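Phospholipase/Carboxylesterase (Dyadobacter fermentans, PDB 4H0C) is probably a carboxylic ester hydrolase of the alpha/beta-hydrolase superfamily, possibly able to cleave palmitoyl groups from proteins. Local coordinates at residues 111-119 / 128-136; 143-151 / 175-183. All coordinates share one frame; numbering follows the deposited sequence. Where two conformers were deposited one is given.

Interaction 1: 111-119 / 128-136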
loop_
_atom_site.group_PDB
_atom_site.type_symbol
_atom_site.label_atom_id
_atom_site.label_comp_id
_atom_site.label_asym_id
_atom_site.label_seq_id
_atom_site.Cartn_x
_atom_site.Cartn_y
_atom_site.Cartn_z
ATOM N N ALA A 111 -1.273 -3.980 1.493
ATOM C CA ALA A 111 0.020 -3.410 1.963
ATOM C C ALA A 111 1.149 -3.857 1.027
ATOM O O ALA A 111 2.015 -3.071 0.686
ATOM C CB ALA A 111 0.308 -3.840 3.393
ATOM N N CYS A 112 1.123 -5.126 0.608
ATOM C CA CYS A 112 2.114 -5.620 -0.341
ATOM C C CYS A 112 2.031 -4.847 -1.656
ATOM O O CYS A 112 3.051 -4.442 -2.207
ATOM C CB CYS A 112 1.895 -7.108 -0.611
ATOM S SG CYS A 112 2.093 -8.095 0.874
ATOM N N LEU A 113 0.814 -4.666 -2.159
ATOM C CA LEU A 113 0.606 -3.900 -3.382
ATOM C C LEU A 113 1.063 -2.439 -3.209
ATOM O O LEU A 113 1.672 -1.853 -4.128
ATOM C CB LEU A 113 -0.852 -3.961 -3.810
ATOM C CG LEU A 113 -1.165 -3.238 -5.131
ATOM C CD1 LEU A 113 -0.346 -3.751 -6.322
ATOM C CD2 LEU A 113 -2.665 -3.343 -5.416
ATOM N N THR A 114 0.781 -1.867 -2.035
ATOM C CA THR A 114 1.202 -0.511 -1.715
ATOM C C THR A 114 2.726 -0.396 -1.826
ATOM O O THR A 114 3.234 0.533 -2.457
ATOM C CB THR A 114 0.769 -0.091 -0.291
ATOM O OG1 THR A 114 -0.652 0.065 -0.239
ATOM C CG2 THR A 114 1.470 1.215 0.132
ATOM N N LEU A 115 3.443 -1.317 -1.176
ATOM C CA LEU A 115 4.914 -1.278 -1.157
ATOM C C LEU A 115 5.462 -1.518 -2.560
ATOM O O LEU A 115 6.384 -0.833 -2.990
ATOM C CB LEU A 115 5.468 -2.322 -0.203
ATOM C CG LEU A 115 5.235 -1.965 1.272
ATOM C CD1 LEU A 115 5.655 -3.160 2.100
ATOM C CD2 LEU A 115 6.023 -0.709 1.699
ATOM N N GLU A 116 4.873 -2.471 -3.284
ATOM C CA GLU A 116 5.372 -2.823 -4.610
ATOM C C GLU A 116 5.172 -1.659 -5.570
ATOM O O GLU A 116 6.081 -1.305 -6.326
ATOM C CB GLU A 116 4.692 -4.096 -5.135
ATOM C CG GLU A 116 5.306 -4.687 -6.411
ATOM C CD GLU A 116 6.761 -5.137 -6.274
ATOM O OE1 GLU A 116 7.214 -5.458 -5.136
ATOM O OE2 GLU A 116 7.444 -5.199 -7.332
ATOM N N TYR A 117 4.005 -1.018 -5.509
ATOM C CA TYR A 117 3.764 0.118 -6.386
ATOM C C TYR A 117 4.681 1.300 -6.089
ATOM O O TYR A 117 5.293 1.881 -6.995
ATOM C CB TYR A 117 2.294 0.597 -6.356
ATOM C CG TYR A 117 2.147 1.859 -7.173
ATOM C CD1 TYR A 117 1.998 1.782 -8.555
ATOM C CD2 TYR A 117 2.270 3.134 -6.590
ATOM C CE1 TYR A 117 1.913 2.935 -9.331
ATOM C CE2 TYR A 117 2.182 4.286 -7.361
ATOM C CZ TYR A 117 2.019 4.182 -8.727
ATOM O OH TYR A 117 1.942 5.306 -9.511
ATOM N N THR A 118 4.759 1.662 -4.819
ATOM C CA THR A 118 5.505 2.861 -4.459
ATOM C C THR A 118 7.010 2.676 -4.678
ATOM O O THR A 118 7.679 3.627 -4.966
ATOM C CB THR A 118 5.208 3.362 -3.043
ATOM O OG1 THR A 118 5.429 2.300 -2.126
ATOM C CG2 THR A 118 3.744 3.823 -2.940
ATOM N N THR A 119 7.514 1.450 -4.528
ATOM C CA THR A 119 8.942 1.156 -4.669
ATOM C C THR A 119 9.342 1.014 -6.158
ATOM O O THR A 119 10.473 1.349 -6.561
ATOM C CB THR A 119 9.317 -0.040 -3.782
ATOM O OG1 THR A 119 8.826 0.223 -2.454
ATOM C CG2 THR A 119 10.844 -0.214 -3.685
ATOM N N ILE A 128 3.590 6.698 3.420
ATOM C CA ILE A 128 3.199 5.366 2.978
ATOM C C ILE A 128 2.982 4.496 4.203
ATOM O O ILE A 128 3.849 4.409 5.064
ATOM C CB ILE A 128 4.291 4.755 2.055
ATOM C CG1 ILE A 128 4.442 5.614 0.785
ATOM C CG2 ILE A 128 3.931 3.321 1.698
ATOM C CD1 ILE A 128 5.718 5.357 -0.024
ATOM N N ILE A 129 1.805 3.882 4.296
ATOM C CA ILE A 129 1.453 3.045 5.446
ATOM C C ILE A 129 1.183 1.624 4.974
ATOM O O ILE A 129 0.229 1.370 4.217
ATOM C CB ILE A 129 0.203 3.612 6.138
ATOM C CG1 ILE A 129 0.429 5.069 6.573
ATOM C CG2 ILE A 129 -0.170 2.729 7.312
ATOM C CD1 ILE A 129 -0.874 5.847 6.660
ATOM N N ALA A 130 2.038 0.692 5.388
ATOM C CA ALA A 130 1.924 -0.704 4.981
ATOM C C ALA A 130 1.677 -1.585 6.191
ATOM O O ALA A 130 2.624 -2.071 6.847
ATOM C CB ALA A 130 3.172 -1.145 4.225
ATOM N N PHE A 131 0.396 -1.759 6.530
ATOM C CA PHE A 131 0.012 -2.621 7.658
ATOM C C PHE A 131 0.136 -4.077 7.234
ATOM O O PHE A 131 -0.682 -4.574 6.457
ATOM C CB PHE A 131 -1.441 -2.379 8.106
ATOM C CG PHE A 131 -1.715 -1.004 8.669
ATOM C CD1 PHE A 131 -1.063 -0.542 9.812
ATOM C CD2 PHE A 131 -2.693 -0.186 8.076
ATOM C CE1 PHE A 131 -1.361 0.713 10.339
ATOM C CE2 PHE A 131 -3.001 1.057 8.603
ATOM C CZ PHE A 131 -2.326 1.520 9.737
ATOM N N THR A 132 1.140 -4.761 7.782
ATOM C CA THR A 132 1.383 -6.199 7.533
ATOM C C THR A 132 1.563 -6.536 6.053
ATOM O O THR A 132 0.727 -7.218 5.424
ATOM C CB THR A 132 0.319 -7.080 8.189
ATOM O OG1 THR A 132 0.132 -6.632 9.542
ATOM C CG2 THR A 132 0.766 -8.593 8.210
ATOM N N GLY A 133 2.658 -6.051 5.492
ATOM C CA GLY A 133 2.969 -6.342 4.108
ATOM C C GLY A 133 4.459 -6.274 3.832
ATOM O O GLY A 133 5.248 -5.798 4.658
ATOM N N GLY A 134 4.828 -6.751 2.652
ATOM C CA GLY A 134 6.202 -6.713 2.171
ATOM C C GLY A 134 6.244 -6.595 0.654
ATOM O O GLY A 134 5.223 -6.741 -0.036
ATOM N N LEU A 135 7.440 -6.362 0.126
ATOM C CA LEU A 135 7.632 -6.331 -1.321
ATOM C C LEU A 135 7.355 -7.731 -1.919
ATOM O O LEU A 135 7.480 -8.741 -1.233
ATOM C CB LEU A 135 9.038 -5.853 -1.641
ATOM C CG LEU A 135 9.364 -4.370 -1.330
ATOM C CD1 LEU A 135 10.866 -4.171 -1.473
ATOM C CD2 LEU A 135 8.583 -3.385 -2.199
ATOM N N ILE A 136 6.996 -7.770 -3.194
ATOM C CA ILE A 136 6.334 -8.935 -3.786
ATOM C C ILE A 136 7.302 -9.813 -4.577
ATOM O O ILE A 136 8.127 -9.298 -5.319
ATOM C CB ILE A 136 5.131 -8.473 -4.677
ATOM C CG1 ILE A 136 4.009 -7.846 -3.813
ATOM C CG2 ILE A 136 4.577 -9.612 -5.531
ATOM C CD1 ILE A 136 2.869 -7.231 -4.603
#

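Interaction 2: 143-151 / 175-183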
loop_
_atom_site.group_PDB
_atom_site.type_symbol
_atom_site.label_atom_id
_atom_site.label_comp_id
_atom_site.label_asym_id
_atom_site.label_seq_id
_atom_site.Cartn_x
_atom_site.Cartn_y
_atom_site.Cartn_z
ATOM N N GLY A 143 15.771 -5.001 -9.825
ATOM C CA GLY A 143 15.803 -4.243 -11.063
ATOM C C GLY A 143 14.512 -3.524 -11.398
ATOM O O GLY A 143 14.522 -2.610 -12.241
ATOM N N ASN A 144 13.411 -3.924 -10.742
ATOM C CA ASN A 144 12.111 -3.257 -10.881
ATOM C C ASN A 144 11.951 -1.981 -10.061
ATOM O O ASN A 144 11.003 -1.203 -10.288
ATOM C CB ASN A 144 10.984 -4.220 -10.516
ATOM C CG ASN A 144 10.840 -5.353 -11.516
ATOM O OD1 ASN A 144 11.251 -5.254 -12.687
ATOM N ND2 ASN A 144 10.256 -6.431 -11.068
ATOM N N TYR A 145 12.874 -1.756 -9.124
ATOM C CA TYR A 145 12.707 -0.683 -8.161
ATOM C C TYR A 145 13.499 0.530 -8.583
ATOM O O TYR A 145 14.728 0.458 -8.738
ATOM C CB TYR A 145 13.075 -1.149 -6.758
ATOM C CG TYR A 145 12.235 -2.308 -6.283
ATOM C CD1 TYR A 145 10.848 -2.341 -6.532
ATOM C CD2 TYR A 145 12.822 -3.412 -5.630
ATOM C CE1 TYR A 145 10.070 -3.414 -6.123
ATOM C CE2 TYR A 145 12.043 -4.473 -5.201
ATOM C CZ TYR A 145 10.677 -4.476 -5.454
ATOM O OH TYR A 145 9.937 -5.549 -5.023
ATOM N N LYS A 146 12.784 1.622 -8.833
ATOM C CA LYS A 146 13.409 2.829 -9.384
ATOM C C LYS A 146 12.892 4.067 -8.690
ATOM O O LYS A 146 11.732 4.114 -8.272
ATOM C CB LYS A 146 13.170 2.980 -10.904
ATOM C CG LYS A 146 13.614 1.802 -11.749
ATOM C CD LYS A 146 15.113 1.799 -11.954
ATOM C CE LYS A 146 15.514 0.619 -12.827
ATOM N NZ LYS A 146 16.987 0.568 -12.914
ATOM N N GLY A 147 13.749 5.076 -8.588
ATOM C CA GLY A 147 13.346 6.344 -8.024
ATOM C C GLY A 147 14.078 6.660 -6.733
ATOM O O GLY A 147 15.034 5.973 -6.355
ATOM N N ASP A 148 13.659 7.739 -6.072
ATOM C CA ASP A 148 14.211 8.092 -4.757
ATOM C C ASP A 148 13.072 8.624 -3.908
ATOM O O ASP A 148 12.308 9.468 -4.370
ATOM C CB ASP A 148 15.322 9.148 -4.886
ATOM C CG ASP A 148 16.103 9.328 -3.576
ATOM O OD1 ASP A 148 15.624 10.044 -2.660
ATOM O OD2 ASP A 148 17.205 8.749 -3.457
ATOM N N PHE A 149 12.915 8.111 -2.695
ATOM C CA PHE A 149 11.791 8.544 -1.874
ATOM C C PHE A 149 11.912 9.973 -1.286
ATOM O O PHE A 149 10.928 10.523 -0.777
ATOM C CB PHE A 149 11.508 7.527 -0.771
ATOM C CG PHE A 149 10.795 6.300 -1.252
ATOM C CD1 PHE A 149 9.447 6.351 -1.610
ATOM C CD2 PHE A 149 11.455 5.080 -1.305
ATOM C CE1 PHE A 149 8.776 5.198 -2.008
ATOM C CE2 PHE A 149 10.800 3.921 -1.712
ATOM C CZ PHE A 149 9.458 3.973 -2.062
ATOM N N LYS A 150 13.103 10.559 -1.365
ATOM C CA LYS A 150 13.331 11.916 -0.870
ATOM C C LYS A 150 12.818 12.048 0.570
ATOM O O LYS A 150 12.190 13.045 0.925
ATOM C CB LYS A 150 12.651 12.949 -1.787
ATOM C CG LYS A 150 13.038 12.855 -3.264
ATOM C CD LYS A 150 14.387 13.509 -3.532
ATOM C CE LYS A 150 14.478 14.073 -4.958
ATOM N NZ LYS A 150 14.518 13.033 -6.021
ATOM N N GLN A 151 13.068 11.021 1.382
ATOM C CA GLN A 151 12.759 11.044 2.816
ATOM C C GLN A 151 11.270 10.830 3.114
ATOM O O GLN A 151 10.840 11.062 4.252
ATOM C CB GLN A 151 13.293 12.328 3.520
ATOM C CG GLN A 151 14.749 12.594 3.187
ATOM C CD GLN A 151 15.359 13.739 3.945
ATOM O OE1 GLN A 151 14.713 14.389 4.789
ATOM N NE2 GLN A 151 16.629 13.976 3.679
ATOM N N THR A 175 15.166 -2.832 4.213
ATOM C CA THR A 175 16.507 -2.594 3.679
ATOM C C THR A 175 16.440 -1.910 2.310
ATOM O O THR A 175 17.150 -0.930 2.061
ATOM C CB THR A 175 17.342 -3.879 3.637
ATOM O OG1 THR A 175 17.473 -4.370 4.976
ATOM C CG2 THR A 175 18.720 -3.596 3.075
ATOM N N ILE A 176 15.542 -2.385 1.454
ATOM C CA ILE A 176 15.398 -1.807 0.111
ATOM C C ILE A 176 14.836 -0.388 0.204
ATOM O O ILE A 176 15.335 0.540 -0.470
ATOM C CB ILE A 176 14.510 -2.707 -0.774
ATOM C CG1 ILE A 176 15.291 -3.968 -1.169
ATOM C CG2 ILE A 176 14.078 -1.959 -2.027
ATOM C CD1 ILE A 176 14.452 -5.113 -1.693
ATOM N N LEU A 177 13.794 -0.214 1.011
ATOM C CA LEU A 177 13.191 1.130 1.216
ATOM C C LEU A 177 14.211 2.125 1.748
ATOM O O LEU A 177 14.290 3.278 1.272
ATOM C CB LEU A 177 12.001 1.051 2.195
ATOM C CG LEU A 177 10.744 0.326 1.694
ATOM C CD1 LEU A 177 9.859 -0.086 2.859
ATOM C CD2 LEU A 177 9.963 1.212 0.748
ATOM N N GLU A 178 15.020 1.686 2.708
ATOM C CA GLU A 178 16.059 2.573 3.268
ATOM C C GLU A 178 17.127 2.930 2.236
ATOM O O GLU A 178 17.500 4.099 2.102
ATOM C CB GLU A 178 16.669 1.973 4.528
ATOM C CG GLU A 178 15.708 2.052 5.717
ATOM C CD GLU A 178 16.303 1.563 7.023
ATOM O OE1 GLU A 178 17.199 0.697 6.993
ATOM O OE2 GLU A 178 15.861 2.057 8.091
ATOM N N ASP A 179 17.551 1.943 1.452
ATOM C CA ASP A 179 18.473 2.195 0.330
ATOM C C ASP A 179 17.948 3.207 -0.684
ATOM O O ASP A 179 18.725 3.965 -1.278
ATOM C CB ASP A 179 18.885 0.879 -0.345
ATOM C CG ASP A 179 19.955 0.134 0.445
ATOM O OD1 ASP A 179 20.563 0.725 1.385
ATOM O OD2 ASP A 179 20.186 -1.051 0.130
HETATM N N MSE A 180 16.626 3.245 -0.851
HETATM C CA MSE A 180 15.996 4.179 -1.775
HETATM C C MSE A 180 15.568 5.466 -1.098
HETATM O O MSE A 180 14.798 6.251 -1.660
HETATM C CB MSE A 180 14.851 3.495 -2.491
HETATM C CG MSE A 180 15.353 2.321 -3.325
HETATM SE SE MSE A 180 13.881 1.484 -4.130
HETATM C CE MSE A 180 13.442 2.927 -5.403
ATOM N N ASN A 181 16.102 5.688 0.108
ATOM C CA ASN A 181 15.982 6.975 0.795
ATOM C C ASN A 181 14.595 7.260 1.372
ATOM O O ASN A 181 14.244 8.417 1.586
ATOM C CB ASN A 181 16.476 8.158 -0.078
ATOM C CG ASN A 181 16.764 9.430 0.738
ATOM O OD1 ASN A 181 17.149 9.374 1.930
ATOM N ND2 ASN A 181 16.595 10.579 0.096
ATOM N N ALA A 182 13.817 6.222 1.667
ATOM C CA ALA A 182 12.634 6.424 2.505
ATOM C C ALA A 182 13.076 6.700 3.948
ATOM O O ALA A 182 14.167 6.273 4.366
ATOM C CB ALA A 182 11.733 5.197 2.445
ATOM N N ALA A 183 12.230 7.398 4.706
ATOM C CA ALA A 183 12.398 7.507 6.183
ATOM C C ALA A 183 11.537 6.407 6.821
ATOM O O ALA A 183 10.334 6.577 7.006
ATOM C CB ALA A 183 12.010 8.912 6.673
#

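Interaction 1: 111-119 / 128-136
A111 and L115 of the helix rest against A130 of strand 128-131 and against the loop that follows it. The fit is tightest where the strand runs out: the methyl CB of A111 lies 3.3 Å from F131 O and also touches the CA of G133, whose lack of a side chain lets the loop pass this close to the helix. One turn on, L115 sets CG 3.7 Å from A130 CB and turns its CD1 branch to the backbone of G133 and G134. The loop then runs back along the helix and is held by two backbone N-H groups. G134 N points almost straight at C112 SG (3.5 Å, 171°), a sulfur acceptor that chi1 of -62° keeps beside its own backbone N. Farther on, I136 N donates to E116 OE1 at 3.0 Å, meeting it from above the carboxylate plane; OE2 of the same carboxylate forms a salt bridge with R120. I136 also crosses the aliphatic part of E116 at a slant, its CD1 3.7 Å from E116 CB. Toward the start of the strand the contact becomes purely side-chain: I128 CD1 meets T118 tip to tip, 3.7 Å from its CB, and I128 CG2 slides past T114 CG2. No solvent side exists within this contact, since every touching residue is buried. Helix and strand, their N-to-C directions 143° apart and so roughly antiparallel, belong to the beta-alpha-beta unit 102-107, 109-120, 127-131, whose first turn, from strand into helix, is probably the nucleophile elbow (G106, S108, G110) of alpha/beta-hydrolases.

Interaction 2: 143-151 / 175-183
M180, F149 and N181 carry most of this contact, in which the loop 143-151 is laid over the end of a helix. M180, a selenomethionine, runs out straight to SE and bends at its last torsion (chi3 70°). SE thereby comes 3.8 Å from Y145 CB, and the terminal CE turns to the backbone, 3.5 Å from K146 C. M180 O, just past the helix, accepts from F149 N at 2.8 Å in a nearly linear bond (177°). The F149 ring leans obliquely over the same end, with CD2 3.8 Å from A182 CB and CE2 at a like distance from L177 CD2. N181 joins the two segments on the more exposed side. With CG anti to the backbone N (chi1 -162°), it sends ND2 to D148 OD1 at 3.0 Å, and the acceptor lies in the plane of the amide and offers its syn lone pair. That oxygen is gripped twice, because K150 N meets it on the anti side in an Asx turn. N181 O in turn accepts from Q151 N at 2.9 Å through a more bent bond. N181, with positive phi, is the C-prime residue of a Schellman motif, in which A182 N returns to L177 O and N181 N to E178 O. The loop therefore pairs with a turn that already closes helix 167-179. Toward the sheet, L177 and A182 touch V154 of strand 153-160, M180 and L177 reach T119 of helix 109-120, and A183 enters the outermost strand, 183-190.

How the interactions relate
Interaction 1 closes along the chain before interaction 2 opens, and their centres are 13 Å apart: the centre of the first lies about 4 Å from the centre of the molecule, that of the second about 15 Å, toward the edge of the sheet. They nonetheless touch. Y145 OH is 2.7 Å from E116 OE1, a probable hydrogen bond, and T119 O lies 3.3 Å from K146 N, probably another. The loop 143-151 thus lies between helix 109-120 and the end of helix 167-179, on the way from strand 127-131 to strand 153-160. Together the two contacts join successive strand-helix units of one alpha/beta-hydrolase domain, from its interior to its last strand, 183-190.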